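PDB 5EJQ: myosin-I heavy chain from Dictyostelium discoideum, which is an unconventional class VII, actin-based motor with ATPase activity that takes part in the early steps of phagocytosis and in adhesion. Local coordinates for residues Lys21-Glu26 / Ser45-Ser50. The protein carries 3 engineered substitutions. Numbering follows the deposited sequence.
With GLU (glutamic acid), chain D.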
ATOM      1  N   LYS A  21      30.798 -26.724  -2.534  1.00 31.54           N
ATOM      2  CA  LYS A  21      31.143 -26.227  -1.206  1.00 30.79           C
ATOM      3  C   LYS A  21      30.045 -26.378  -0.164  1.00 34.30           C
ATOM      4  O   LYS A  21      30.357 -26.775   0.960  1.00 34.96           O
ATOM      5  CB  LYS A  21      31.576 -24.756  -1.253  1.00 32.94           C
ATOM      6  CG  LYS A  21      32.365 -24.341  -0.021  1.00 43.42           C
ATOM      7  CD  LYS A  21      32.356 -22.849   0.201  1.00 54.48           C
ATOM      8  CE  LYS A  21      33.068 -22.417   1.463  1.00 73.78           C
ATOM      9  NZ  LYS A  21      34.523 -22.764   1.457  1.00 84.92           N
ATOM     10  N   ASN A  22      28.772 -26.029  -0.514  1.00 28.41           N
ATOM     11  CA  ASN A  22      27.669 -25.942   0.446  1.00 26.63           C
ATOM     12  C   ASN A  22      26.670 -27.116   0.475  1.00 29.36           C
ATOM     13  O   ASN A  22      25.944 -27.243   1.466  1.00 27.14           O
ATOM     14  CB  ASN A  22      26.908 -24.612   0.235  1.00 21.09           C
ATOM     15  CG  ASN A  22      27.793 -23.396   0.344  1.00 32.85           C
ATOM     16  OD1 ASN A  22      28.109 -22.938   1.427  1.00 34.21           O
ATOM     17  ND2 ASN A  22      28.269 -22.879  -0.778  1.00 23.05           N
ATOM     18  N   PHE A  23      26.606 -27.952  -0.573  1.00 26.95           N
ATOM     19  CA  PHE A  23      25.633 -29.050  -0.558  1.00 27.20           C
ATOM     20  C   PHE A  23      25.940 -30.090   0.510  1.00 35.14           C
ATOM     21  O   PHE A  23      27.103 -30.361   0.806  1.00 34.67           O
ATOM     22  CB  PHE A  23      25.427 -29.696  -1.937  1.00 27.48           C
ATOM     23  CG  PHE A  23      24.378 -29.077  -2.847  1.00 27.27           C
ATOM     24  CD1 PHE A  23      24.201 -27.693  -2.903  1.00 28.54           C
ATOM     25  CD2 PHE A  23      23.626 -29.871  -3.706  1.00 27.51           C
ATOM     26  CE1 PHE A  23      23.259 -27.124  -3.765  1.00 27.90           C
ATOM     27  CE2 PHE A  23      22.690 -29.295  -4.579  1.00 30.01           C
ATOM     28  CZ  PHE A  23      22.516 -27.929  -4.605  1.00 27.23           C
ATOM     29  N   ASN A  24      24.866 -30.622   1.110  1.00 33.98           N
ATOM     30  CA  ASN A  24      24.799 -31.631   2.173  1.00 34.84           C
ATOM     31  C   ASN A  24      25.061 -33.013   1.520  1.00 41.54           C
ATOM     32  O   ASN A  24      24.268 -33.944   1.661  1.00 41.56           O
ATOM     33  CB  ASN A  24      23.386 -31.517   2.792  1.00 33.93           C
ATOM     34  CG  ASN A  24      23.001 -32.413   3.946  1.00 52.22           C
ATOM     35  OD1 ASN A  24      21.855 -32.901   4.001  1.00 44.53           O
ATOM     36  ND2 ASN A  24      23.886 -32.566   4.935  1.00 37.33           N
ATOM     37  N   ILE A  25      26.195 -33.115   0.801  1.00 40.23           N
ATOM     38  CA  ILE A  25      26.654 -34.245  -0.015  1.00 41.95           C
ATOM     39  C   ILE A  25      26.680 -35.575   0.765  1.00 49.49           C
ATOM     40  O   ILE A  25      26.180 -36.577   0.247  1.00 49.87           O
ATOM     41  CB  ILE A  25      28.016 -33.903  -0.711  1.00 45.45           C
ATOM     42  CG1 ILE A  25      27.829 -32.719  -1.708  1.00 45.89           C
ATOM     43  CG2 ILE A  25      28.612 -35.128  -1.453  1.00 46.91           C
ATOM     44  CD1 ILE A  25      28.992 -31.741  -1.818  1.00 51.47           C
ATOM     45  N   GLU A  26      27.201 -35.576   2.008  1.00 47.45           N
ATOM     46  CA  GLU A  26      27.268 -36.789   2.837  1.00 48.03           C
ATOM     47  C   GLU A  26      25.878 -37.399   3.145  1.00 51.52           C
ATOM     48  O   GLU A  26      25.753 -38.625   3.171  1.00 50.72           O
ATOM     49  CB  GLU A  26      28.086 -36.555   4.133  1.00 49.69           C
ATOM     50  CG  GLU A  26      27.545 -35.462   5.049  1.00 61.99           C
ATOM     51  CD  GLU A  26      27.851 -35.629   6.525  1.00 80.59           C
ATOM     52  OE1 GLU A  26      28.687 -34.856   7.046  1.00 73.77           O
ATOM     53  OE2 GLU A  26      27.236 -36.513   7.167  1.00 68.30           O
ATOM     54  N   SER A  45      17.816 -32.642   3.020  1.00 21.93           N
ATOM     55  CA  SER A  45      17.905 -31.304   2.457  1.00 21.43           C
ATOM     56  C   SER A  45      19.162 -31.173   1.581  1.00 24.00           C
ATOM     57  O   SER A  45      20.151 -31.893   1.788  1.00 22.74           O
ATOM     58  CB  SER A  45      17.944 -30.272   3.575  1.00 23.02           C
ATOM     59  OG  SER A  45      19.036 -30.526   4.436  1.00 26.84           O
ATOM     60  N   LEU A  46      19.107 -30.258   0.601  1.00 19.26           N
ATOM     61  CA  LEU A  46      20.233 -29.954  -0.277  1.00 19.57           C
ATOM     62  C   LEU A  46      21.318 -29.229   0.503  1.00 23.38           C
ATOM     63  O   LEU A  46      22.485 -29.468   0.246  1.00 22.19           O
ATOM     64  CB  LEU A  46      19.807 -29.071  -1.466  1.00 19.03           C
ATOM     65  CG  LEU A  46      18.893 -29.698  -2.523  1.00 21.85           C
ATOM     66  CD1 LEU A  46      18.826 -28.795  -3.730  1.00 19.78           C
ATOM     67  CD2 LEU A  46      19.381 -31.115  -2.932  1.00 23.09           C
ATOM     68  N   LEU A  47      20.927 -28.336   1.440  1.00 20.17           N
ATOM     69  CA  LEU A  47      21.878 -27.560   2.253  1.00 19.81           C
ATOM     70  C   LEU A  47      21.895 -28.054   3.697  1.00 25.52           C
ATOM     71  O   LEU A  47      21.050 -28.869   4.064  1.00 24.47           O
ATOM     72  CB  LEU A  47      21.572 -26.039   2.175  1.00 19.21           C
ATOM     73  CG  LEU A  47      21.500 -25.391   0.756  1.00 22.33           C
ATOM     74  CD1 LEU A  47      21.398 -23.876   0.860  1.00 21.13           C
ATOM     75  CD2 LEU A  47      22.717 -25.752  -0.108  1.00 21.96           C
ATOM     76  N   VAL A  48      22.845 -27.566   4.517  1.00 24.47           N
ATOM     77  CA  VAL A  48      22.953 -27.988   5.920  1.00 24.92           C
ATOM     78  C   VAL A  48      22.176 -27.053   6.831  1.00 27.75           C
ATOM     79  O   VAL A  48      22.462 -25.859   6.885  1.00 27.79           O
ATOM     80  CB  VAL A  48      24.424 -28.169   6.395  1.00 30.19           C
ATOM     81  CG1 VAL A  48      24.470 -28.906   7.733  1.00 30.37           C
ATOM     82  CG2 VAL A  48      25.258 -28.912   5.352  1.00 30.34           C
ATOM     83  N   HIS A  49      21.205 -27.592   7.563  1.00 23.54           N
ATOM     84  CA  HIS A  49      20.403 -26.806   8.508  1.00 22.52           C
ATOM     85  C   HIS A  49      20.755 -27.221   9.956  1.00 27.41           C
ATOM     86  O   HIS A  49      20.962 -28.402  10.206  1.00 25.63           O
ATOM     87  CB  HIS A  49      18.904 -26.984   8.216  1.00 22.71           C
ATOM     88  CG  HIS A  49      18.550 -26.642   6.795  1.00 26.42           C
ATOM     89  ND1 HIS A  49      18.476 -25.321   6.359  1.00 28.13           N
ATOM     90  CD2 HIS A  49      18.333 -27.459   5.741  1.00 27.84           C
ATOM     91  CE1 HIS A  49      18.193 -25.383   5.070  1.00 27.29           C
ATOM     92  NE2 HIS A  49      18.087 -26.648   4.652  1.00 27.63           N
ATOM     93  N   SER A  50      20.821 -26.265  10.897  1.00 26.89           N
ATOM     94  CA  SER A  50      21.122 -26.606  12.303  1.00 27.44           C
ATOM     95  C   SER A  50      19.929 -27.274  13.006  1.00 30.56           C
ATOM     96  O   SER A  50      20.119 -28.098  13.897  1.00 31.68           O
ATOM     97  CB  SER A  50      21.626 -25.392  13.081  1.00 30.73           C
ATOM     98  OG  SER A  50      20.702 -24.321  13.014  1.00 41.23           O
TER
HETATM   99  N   GLU D1703      29.495 -17.695  -0.163  1.00 67.13           N
HETATM  100  CA  GLU D1703      28.863 -19.001  -0.330  1.00 70.28           C
HETATM  101  C   GLU D1703      28.721 -19.769   1.000  1.00 94.56           C
HETATM  102  O   GLU D1703      29.748 -20.094   1.637  1.00101.71           O
HETATM  103  CB  GLU D1703      29.549 -19.852  -1.427  1.00 71.63           C
HETATM  104  CG  GLU D1703      31.070 -19.901  -1.410  1.00 83.29           C
HETATM  105  CD  GLU D1703      31.747 -20.642  -2.553  1.00105.96           C
HETATM  106  OE1 GLU D1703      32.981 -20.843  -2.474  1.00105.13           O
HETATM  107  OE2 GLU D1703      31.065 -20.987  -3.544  1.00 96.32           O
HETATM  108  OXT GLU D1703      27.569 -20.013   1.420  1.00113.56           O
HETATM  109  O   HOH W   1      24.745 -25.733   3.350  1.00 35.41           O
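A chi1 of -88° swings the ring of Phe23 in beside Leu46 and Leu47, while Asn24 holds its CG anti to the backbone N (chi1 -179°), which carries its side chain across to the backbone of Ser45. Here, in the MyTH4 part of the MyTH4-FERM tail, the chain leaving helix 15-22 lies against the loop that leads into helix 52-70. Phe23, the first residue to leave helical geometry, suits this buried junction because its flat ring offers apolar surface to two leucines. Leu46 CB sits over one ring face, displaced toward the rim, and Leu46 CD1 comes within 3.9 Å of Phe23 CZ, the two side chains running side by side. Leu47 begins by heading away, but its branch bends back, placing CD2 3.7 Å from Phe23 CD1. The Phe35 ring meets that of Phe23, and Ile34 touches its side chain.

One direct hydrogen bond between backbone atoms joins the two segments. Asn24 N donates to Leu46 O at 2.8 Å, nearly straight at the hydrogen (173°), with the donor tilted out of the carbonyl plane. To this bond Phe23 CA adds a weaker CA-H...O contact at 3.3 Å from Leu46 O, so one carbonyl oxygen of the buried Leu46 serves two successive residues. Asn24 also centres an inverse gamma turn, in which Ile25 N bonds back to Phe23 O and the chain kinks. On the loop side, the carboxylate of Glu103 on helix 101-111 accepts from the backbone N of both Leu46 and Leu47, and from His49 NE2. Small enough to fold back on its own chain, Ser45 donates from OG to Leu47 O at 2.6 Å. Next to the pocket where Lys21 and Asn22 line a bound glutamic acid, a water donates to Asn22 O at 2.7 Å and accepts from Val48 N.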